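Local coordinates for protein oxygenase-reductase (Streptomyces fradiae, PDB 4OSP) that acts as the C-terminal ketoreductase domain of a larger oxygenase-reductase and probably reduces the C-6 ketone of angucyclinones with NADPH, at residues G65-S70 / K93-A98; N154-L159 / G251-A256; N196-G201 / A235-F240. One frame throughout, in Å; residues are numbered along the deposited sequence.

Interaction 1: G65-S70 / K93-A98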
loop_
_atom_site.group_PDB
_atom_site.type_symbol
_atom_site.label_atom_id
_atom_site.label_comp_id
_atom_site.label_asym_id
_atom_site.label_seq_id
_atom_site.Cartn_x
_atom_site.Cartn_y
_atom_site.Cartn_z
ATOM N N GLY B 65 10.754 38.816 7.445
ATOM C CA GLY B 65 9.677 39.673 6.960
ATOM C C GLY B 65 8.313 39.001 6.931
ATOM O O GLY B 65 7.403 39.455 6.227
ATOM N N GLY B 66 8.169 37.924 7.701
ATOM C CA GLY B 66 6.887 37.246 7.842
ATOM C C GLY B 66 6.137 37.655 9.095
ATOM O O GLY B 66 6.508 38.624 9.768
ATOM N N ARG B 67 5.079 36.904 9.403
ATOM C CA ARG B 67 4.207 37.153 10.567
ATOM C C ARG B 67 3.980 35.851 11.343
ATOM O O ARG B 67 3.684 34.811 10.747
ATOM C CB ARG B 67 2.859 37.723 10.113
ATOM C CG ARG B 67 2.940 39.029 9.334
ATOM C CD ARG B 67 3.415 40.181 10.212
ATOM N NE ARG B 67 2.696 40.259 11.486
ATOM C CZ ARG B 67 1.450 40.716 11.618
ATOM N NH1 ARG B 67 0.779 41.144 10.558
ATOM N NH2 ARG B 67 0.874 40.754 12.812
ATOM N N ALA B 68 4.136 35.912 12.664
ATOM C CA ALA B 68 3.942 34.748 13.527
ATOM C C ALA B 68 3.679 35.152 14.983
ATOM O O ALA B 68 4.015 36.257 15.401
ATOM C CB ALA B 68 5.146 33.824 13.447
ATOM N N PHE B 69 3.064 34.252 15.745
ATOM C CA PHE B 69 2.962 34.409 17.194
ATOM C C PHE B 69 3.077 33.063 17.909
ATOM O O PHE B 69 2.793 32.018 17.324
ATOM C CB PHE B 69 1.675 35.157 17.596
ATOM C CG PHE B 69 0.391 34.416 17.281
ATOM C CD1 PHE B 69 -0.184 34.487 16.011
ATOM C CD2 PHE B 69 -0.274 33.694 18.271
ATOM C CE1 PHE B 69 -1.372 33.826 15.727
ATOM C CE2 PHE B 69 -1.465 33.033 17.990
ATOM C CZ PHE B 69 -2.016 33.098 16.715
ATOM N N SER B 70 3.496 33.082 19.167
ATOM C CA SER B 70 3.627 31.837 19.910
ATOM C C SER B 70 2.354 31.455 20.684
ATOM O O SER B 70 1.520 32.299 21.011
ATOM C CB SER B 70 4.859 31.855 20.821
ATOM O OG SER B 70 4.746 32.846 21.822
ATOM N N LYS B 93 -7.439 36.489 16.159
ATOM C CA LYS B 93 -8.395 37.604 16.165
ATOM C C LYS B 93 -7.679 38.962 16.238
ATOM O O LYS B 93 -8.034 39.896 15.518
ATOM C CB LYS B 93 -9.375 37.451 17.345
ATOM C CG LYS B 93 -10.508 38.470 17.400
ATOM C CD LYS B 93 -11.478 38.286 16.239
ATOM C CE LYS B 93 -12.816 38.956 16.506
ATOM N NZ LYS B 93 -13.796 38.565 15.459
ATOM N N GLU B 94 -6.677 39.054 17.110
ATOM C CA GLU B 94 -5.876 40.274 17.261
ATOM C C GLU B 94 -5.191 40.736 15.976
ATOM O O GLU B 94 -5.090 41.936 15.715
ATOM C CB GLU B 94 -4.803 40.074 18.318
ATOM C CG GLU B 94 -5.318 40.038 19.737
ATOM C CD GLU B 94 -4.189 40.118 20.736
ATOM O OE1 GLU B 94 -3.085 40.572 20.339
ATOM O OE2 GLU B 94 -4.404 39.734 21.909
ATOM N N ARG B 95 -4.698 39.788 15.186
ATOM C CA ARG B 95 -3.882 40.129 14.034
ATOM C C ARG B 95 -4.647 40.166 12.718
ATOM O O ARG B 95 -4.161 40.725 11.741
ATOM C CB ARG B 95 -2.678 39.194 13.942
ATOM C CG ARG B 95 -1.729 39.341 15.118
ATOM C CD ARG B 95 -0.831 38.134 15.297
ATOM N NE ARG B 95 0.103 38.357 16.396
ATOM C CZ ARG B 95 -0.176 38.154 17.683
ATOM N NH1 ARG B 95 -1.361 37.691 18.051
ATOM N NH2 ARG B 95 0.744 38.398 18.600
ATOM N N THR B 96 -5.844 39.589 12.689
ATOM C CA THR B 96 -6.592 39.472 11.433
ATOM C C THR B 96 -8.029 39.952 11.534
ATOM O O THR B 96 -8.661 40.210 10.513
ATOM C CB THR B 96 -6.651 38.012 10.933
ATOM O OG1 THR B 96 -7.212 37.190 11.964
ATOM C CG2 THR B 96 -5.265 37.495 10.557
ATOM N N ASP B 97 -8.549 40.034 12.757
ATOM C CA ASP B 97 -9.981 40.299 12.991
ATOM C C ASP B 97 -10.872 39.074 12.726
ATOM O O ASP B 97 -12.103 39.179 12.721
ATOM C CB ASP B 97 -10.473 41.510 12.174
ATOM C CG ASP B 97 -10.219 42.830 12.877
ATOM O OD1 ASP B 97 -10.813 43.061 13.957
ATOM O OD2 ASP B 97 -9.428 43.643 12.347
ATOM N N ALA B 98 -10.250 37.919 12.516
ATOM C CA ALA B 98 -10.978 36.679 12.272
ATOM C C ALA B 98 -10.295 35.522 12.997
ATOM O O ALA B 98 -9.140 35.647 13.419
ATOM C CB ALA B 98 -11.071 36.406 10.778
HETATM O O HOH W 1 3.651 37.986 17.676
#

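Interaction 2: N154-L159 / G251-A256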
loop_
_atom_site.group_PDB
_atom_site.type_symbol
_atom_site.label_atom_id
_atom_site.label_comp_id
_atom_site.label_asym_id
_atom_site.label_seq_id
_atom_site.Cartn_x
_atom_site.Cartn_y
_atom_site.Cartn_z
ATOM N N ASN B 154 -0.913 16.000 8.386
ATOM C CA ASN B 154 -0.491 15.230 9.535
ATOM C C ASN B 154 0.913 14.692 9.333
ATOM O O ASN B 154 1.167 13.984 8.367
ATOM C CB ASN B 154 -1.481 14.100 9.798
ATOM C CG ASN B 154 -2.893 14.611 10.070
ATOM O OD1 ASN B 154 -3.097 15.515 10.897
ATOM N ND2 ASN B 154 -3.873 14.028 9.393
ATOM N N ILE B 155 1.832 15.061 10.233
ATOM C CA ILE B 155 3.203 14.541 10.196
ATOM C C ILE B 155 3.232 13.180 10.845
ATOM O O ILE B 155 3.093 13.057 12.067
ATOM C CB ILE B 155 4.241 15.448 10.905
ATOM C CG1 ILE B 155 4.198 16.888 10.364
ATOM C CG2 ILE B 155 5.637 14.856 10.757
ATOM C CD1 ILE B 155 4.434 17.017 8.865
ATOM N N SER B 156 3.402 12.160 10.008
ATOM C CA SER B 156 3.418 10.779 10.430
ATOM C C SER B 156 4.850 10.373 10.754
ATOM O O SER B 156 5.595 11.128 11.388
ATOM C CB SER B 156 2.868 9.905 9.294
ATOM O OG SER B 156 2.731 8.546 9.679
ATOM N N SER B 157 5.228 9.180 10.296
ATOM C CA SER B 157 6.566 8.641 10.494
ATOM C C SER B 157 6.842 7.538 9.486
ATOM O O SER B 157 5.949 6.744 9.164
ATOM C CB SER B 157 6.709 8.066 11.905
ATOM O OG SER B 157 8.037 7.633 12.136
ATOM N N GLY B 158 8.082 7.494 8.992
ATOM C CA GLY B 158 8.580 6.346 8.229
ATOM C C GLY B 158 8.564 5.043 9.028
ATOM O O GLY B 158 8.554 3.954 8.446
ATOM N N LEU B 159 8.542 5.160 10.358
ATOM C CA LEU B 159 8.417 4.005 11.259
ATOM C C LEU B 159 7.084 3.240 11.166
ATOM O O LEU B 159 6.974 2.138 11.698
ATOM C CB LEU B 159 8.687 4.412 12.715
ATOM C CG LEU B 159 10.115 4.824 13.101
ATOM C CD1 LEU B 159 10.174 5.263 14.558
ATOM C CD2 LEU B 159 11.118 3.705 12.829
ATOM N N GLY B 251 -6.171 12.496 1.172
ATOM C CA GLY B 251 -6.215 11.151 1.723
ATOM C C GLY B 251 -4.947 10.344 1.517
ATOM O O GLY B 251 -4.935 9.137 1.746
ATOM N N SER B 252 -3.873 10.999 1.090
ATOM C CA SER B 252 -2.671 10.275 0.707
ATOM C C SER B 252 -1.518 10.486 1.679
ATOM O O SER B 252 -1.621 11.267 2.625
ATOM C CB SER B 252 -2.249 10.638 -0.721
ATOM O OG SER B 252 -1.693 11.935 -0.764
ATOM N N TYR B 253 -0.429 9.761 1.434
ATOM C CA TYR B 253 0.747 9.753 2.286
ATOM C C TYR B 253 1.949 10.159 1.414
ATOM O O TYR B 253 2.245 9.513 0.422
ATOM C CB TYR B 253 0.923 8.347 2.890
ATOM C CG TYR B 253 2.188 8.135 3.723
ATOM C CD1 TYR B 253 3.401 7.811 3.110
ATOM C CD2 TYR B 253 2.160 8.220 5.139
ATOM C CE1 TYR B 253 4.549 7.599 3.856
ATOM C CE2 TYR B 253 3.315 8.022 5.891
ATOM C CZ TYR B 253 4.507 7.714 5.240
ATOM O OH TYR B 253 5.671 7.497 5.958
ATOM N N LEU B 254 2.598 11.265 1.758
ATOM C CA LEU B 254 3.794 11.698 1.037
ATOM C C LEU B 254 5.073 11.191 1.689
ATOM O O LEU B 254 5.276 11.332 2.897
ATOM C CB LEU B 254 3.819 13.218 0.863
ATOM C CG LEU B 254 2.958 13.641 -0.325
ATOM C CD1 LEU B 254 1.530 13.902 0.120
ATOM C CD2 LEU B 254 3.528 14.839 -1.061
ATOM N N ASP B 255 5.926 10.581 0.879
ATOM C CA ASP B 255 7.110 9.910 1.379
ATOM C C ASP B 255 8.304 10.855 1.330
ATOM O O ASP B 255 9.113 10.819 0.396
ATOM C CB ASP B 255 7.361 8.642 0.564
ATOM C CG ASP B 255 8.614 7.911 0.982
ATOM O OD1 ASP B 255 9.159 8.174 2.079
ATOM O OD2 ASP B 255 9.063 7.056 0.198
ATOM N N ALA B 256 8.397 11.712 2.345
ATOM C CA ALA B 256 9.480 12.707 2.445
ATOM C C ALA B 256 10.645 12.167 3.266
ATOM O O ALA B 256 11.003 12.730 4.299
ATOM C CB ALA B 256 8.956 14.001 3.044
#

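Interaction 3: N196-G201 / A235-F240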
loop_
_atom_site.group_PDB
_atom_site.type_symbol
_atom_site.label_atom_id
_atom_site.label_comp_id
_atom_site.label_asym_id
_atom_site.label_seq_id
_atom_site.Cartn_x
_atom_site.Cartn_y
_atom_site.Cartn_z
ATOM N N ASN B 196 -3.862 15.213 4.271
ATOM C CA ASN B 196 -2.768 14.352 3.848
ATOM C C ASN B 196 -1.779 14.068 4.978
ATOM O O ASN B 196 -1.740 14.775 5.991
ATOM C CB ASN B 196 -2.041 14.965 2.648
ATOM C CG ASN B 196 -2.884 14.953 1.388
ATOM O OD1 ASN B 196 -3.106 13.898 0.781
ATOM N ND2 ASN B 196 -3.348 16.122 0.981
ATOM N N SER B 197 -0.994 13.020 4.793
ATOM C CA SER B 197 0.059 12.644 5.734
ATOM C C SER B 197 1.405 12.841 5.052
ATOM O O SER B 197 1.524 12.675 3.843
ATOM C CB SER B 197 -0.088 11.181 6.143
ATOM O OG SER B 197 -1.055 11.026 7.156
ATOM N N VAL B 198 2.398 13.248 5.834
ATOM C CA VAL B 198 3.768 13.359 5.366
ATOM C C VAL B 198 4.634 12.498 6.292
ATOM O O VAL B 198 4.571 12.643 7.515
ATOM C CB VAL B 198 4.261 14.827 5.392
ATOM C CG1 VAL B 198 5.708 14.910 4.921
ATOM C CG2 VAL B 198 3.378 15.710 4.516
ATOM N N GLY B 199 5.403 11.584 5.707
ATOM C CA GLY B 199 6.242 10.669 6.477
ATOM C C GLY B 199 7.720 10.990 6.348
ATOM O O GLY B 199 8.307 10.818 5.279
ATOM N N PRO B 200 8.335 11.486 7.435
ATOM C CA PRO B 200 9.782 11.742 7.427
ATOM C C PRO B 200 10.586 10.437 7.469
ATOM O O PRO B 200 10.055 9.388 7.844
ATOM C CB PRO B 200 10.014 12.525 8.728
ATOM C CG PRO B 200 8.659 12.879 9.262
ATOM C CD PRO B 200 7.711 11.858 8.713
ATOM N N GLY B 201 11.843 10.499 7.052
ATOM C CA GLY B 201 12.814 9.477 7.410
ATOM C C GLY B 201 13.642 10.000 8.569
ATOM O O GLY B 201 13.173 10.828 9.357
ATOM N N ALA B 235 9.919 20.142 5.549
ATOM C CA ALA B 235 9.170 21.386 5.624
ATOM C C ALA B 235 8.670 21.805 4.239
ATOM O O ALA B 235 7.574 22.328 4.103
ATOM C CB ALA B 235 10.036 22.475 6.240
ATOM N N ASP B 236 9.473 21.539 3.213
ATOM C CA ASP B 236 9.160 21.977 1.858
ATOM C C ASP B 236 8.042 21.168 1.208
ATOM O O ASP B 236 7.373 21.634 0.283
ATOM C CB ASP B 236 10.420 21.960 0.992
ATOM C CG ASP B 236 11.409 23.064 1.371
ATOM O OD1 ASP B 236 11.029 23.993 2.113
ATOM O OD2 ASP B 236 12.571 23.006 0.925
ATOM N N VAL B 237 7.844 19.953 1.693
ATOM C CA VAL B 237 6.764 19.111 1.206
ATOM C C VAL B 237 5.455 19.573 1.836
ATOM O O VAL B 237 4.452 19.727 1.146
ATOM C CB VAL B 237 7.026 17.623 1.520
ATOM C CG1 VAL B 237 5.812 16.785 1.159
ATOM C CG2 VAL B 237 8.245 17.141 0.744
ATOM N N VAL B 238 5.489 19.817 3.146
ATOM C CA VAL B 238 4.337 20.366 3.862
ATOM C C VAL B 238 3.828 21.644 3.195
ATOM O O VAL B 238 2.623 21.816 3.010
ATOM C CB VAL B 238 4.664 20.667 5.341
ATOM C CG1 VAL B 238 3.437 21.268 6.029
ATOM C CG2 VAL B 238 5.115 19.397 6.060
ATOM N N ALA B 239 4.753 22.529 2.826
ATOM C CA ALA B 239 4.392 23.798 2.203
ATOM C C ALA B 239 3.662 23.592 0.881
ATOM O O ALA B 239 2.694 24.282 0.589
ATOM C CB ALA B 239 5.629 24.657 1.997
ATOM N N PHE B 240 4.137 22.634 0.088
ATOM C CA PHE B 240 3.455 22.256 -1.129
ATOM C C PHE B 240 2.019 21.781 -0.854
ATOM O O PHE B 240 1.074 22.258 -1.484
ATOM C CB PHE B 240 4.236 21.169 -1.864
ATOM C CG PHE B 240 3.427 20.461 -2.917
ATOM C CD1 PHE B 240 3.004 21.142 -4.070
ATOM C CD2 PHE B 240 3.045 19.137 -2.741
ATOM C CE1 PHE B 240 2.238 20.500 -5.018
ATOM C CE2 PHE B 240 2.283 18.491 -3.698
ATOM C CZ PHE B 240 1.885 19.169 -4.835
#

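Interaction 1: G65-S70 / K93-A98
Strand residues 67-70 run past the last turn of helix 80-96, and the closest backbone approach is Arg67 CA to Arg95 CA at 9.3 Å. Side chains fill that distance, chiefly Arg95. Its chain leaves the helix extended from CG to NE, which carries the guanidinium over Phe69. The flat group lies nearly parallel to the ring, with the planes 16° apart. The overlap is shifted: Phe69 CB sits over the centre of the guanidinium, 3.4 Å above its plane. Arg95 NH1 is 3.8 Å above the Phe69 ring plane, offset toward the rim. The aliphatic part joins in, as Arg95 CD lies 3.8 Å from Phe69 CD1. Phe69 CG stands between its own backbone N and carbonyl carbon (chi1 65°), and this turns the ring toward the helix.

Two further bonds help fix the Arg95 guanidinium. NH1 reaches back along its own helix to the carbonyl of Gly91. Arg95 NH2 donates a hydrogen bond to a water at 3.1 Å, and that water donates to Ala68 O at 2.9 Å. The water thus ties the helix side chain to the strand backbone.

Arg67 meets Arg95 nearer its backbone, at CB and CG. The Arg67 chain is bent, and its NH2 lies 3.8 Å from Arg95 CG, so it meets the aliphatic part of the other arginine. The two guanidinium planes are 41° apart. Arg67 NH2 and Arg95 NE are 4.4 Å apart, a like-charged approach that is probably mildly unfavourable.

Strand 42-47 backs this contact, with Leu42 and Ala44 against Phe69. A strand followed by a helix that packs along its side is the beta-alpha unit of the Rossmann fold, here 67-72 and 80-96.

Interaction 2: N154-L159 / G251-A256
Tyr253 reaches over a whole intervening strand to touch Ser156, Ser157 and Gly158. Its own strand, 253-256, and strand 151-155 both pair with strand 194-204, which lies between them. The Tyr253 ring is sent across by the first torsion, which places CG opposite the backbone N (chi1 175°). At the far end, Tyr253 OH donates a weak hydrogen bond to Ser157 O at 3.3 Å. Gly158 CA lies 3.9 Å from Tyr253 OH.

Ser156 meets the ring at its edge. Its OG lies near the ring plane, 3.9 Å from Tyr253 CE2, and its CB is equally close to that carbon. This is packing; the hydrogen bond of Ser156 OG goes to Asp178. The guanidinium of Arg161 makes a cation-pi contact with the Tyr253 ring.

The loop that receives Tyr253 is also braced from within. Ser157 OG accepts from Leu159 N at 3.1 Å, with a fairly straight N-H...O angle of 154°, forming an ST turn. The Ser157 side chain packs on Tyr170 and lies about 4 Å from that of Lys174, an NADP(+)-binding residue, consistent with the Ser-Tyr-Lys arrangement of short-chain dehydrogenases/reductases, at the carboxyl end of a Rossmann-fold strand.

Interaction 3: N196-G201 / A235-F240
Val198, Val237 and Val238 meet through methyl groups alone, so no flat group presents a face or an edge across this contact. The one aromatic ring in the two segments, that of Phe240, points to another partner: it stacks with Phe240 of the second subunit. Val198 sits on strand 194-204 with its CB directed at helix 231-242. It has two branches and uses one for each helix residue. Val198 CG1 meets Val237 CG1 at 4.2 Å, and Val198 CG2 meets Val238 CG2 at 4.4 Å. The Val198 side chain therefore faces two successive residues of the helix. Its CG1 stands opposite the backbone N (chi1 179°), which turns both methyls to the helix. Val237 CB also points toward the strand, whereas Val238 offers its methyl from the flank.

The backbones come closest at Val198 CA and Val238 CA, 7.2 Å apart. The connection from strand 194-204 through helix 231-242 to strand 253-256, with helix 213-220 and the short strand 229-230 before that helix, is a beta-alpha-beta crossover of the Rossmann fold. Strands 194-204 and 253-256 are parallel neighbours in the sheet. This contact lies within that unit, where the helix packs on the sheet. Ala256 of strand 253-256, Ile153, Val234 and Leu241 also pack on Val198, making the surroundings apolar and buried.

Asp236, also on the helix, faces elsewhere: its OD1 forms a salt bridge with Arg35, and its OD2 forms one with Arg247 of the second subunit.

How the interactions relate
Interactions 2 and 3 are adjoining parts of one region, with centres 7 Å apart. Strand 194-204 of interaction 3 runs between the two strands of interaction 2. Probable hydrogen bonds join them: Leu254 N to Ser197 O at 2.7 Å and Ser156 N to Val198 O at 2.8 Å. Tyr253 OH also packs on Gly199 CA. Both contacts touch the second subunit and lie near Ile28, an NADP(+)-binding residue: its side chain is about 6 Å from that of Val238 and about 9 Å from that of Ser157. Interaction 1 is remote from the annotated sites, its centre 28 Å from that of interaction 2 and 24 Å from that of interaction 3, though all three reach the same sheet.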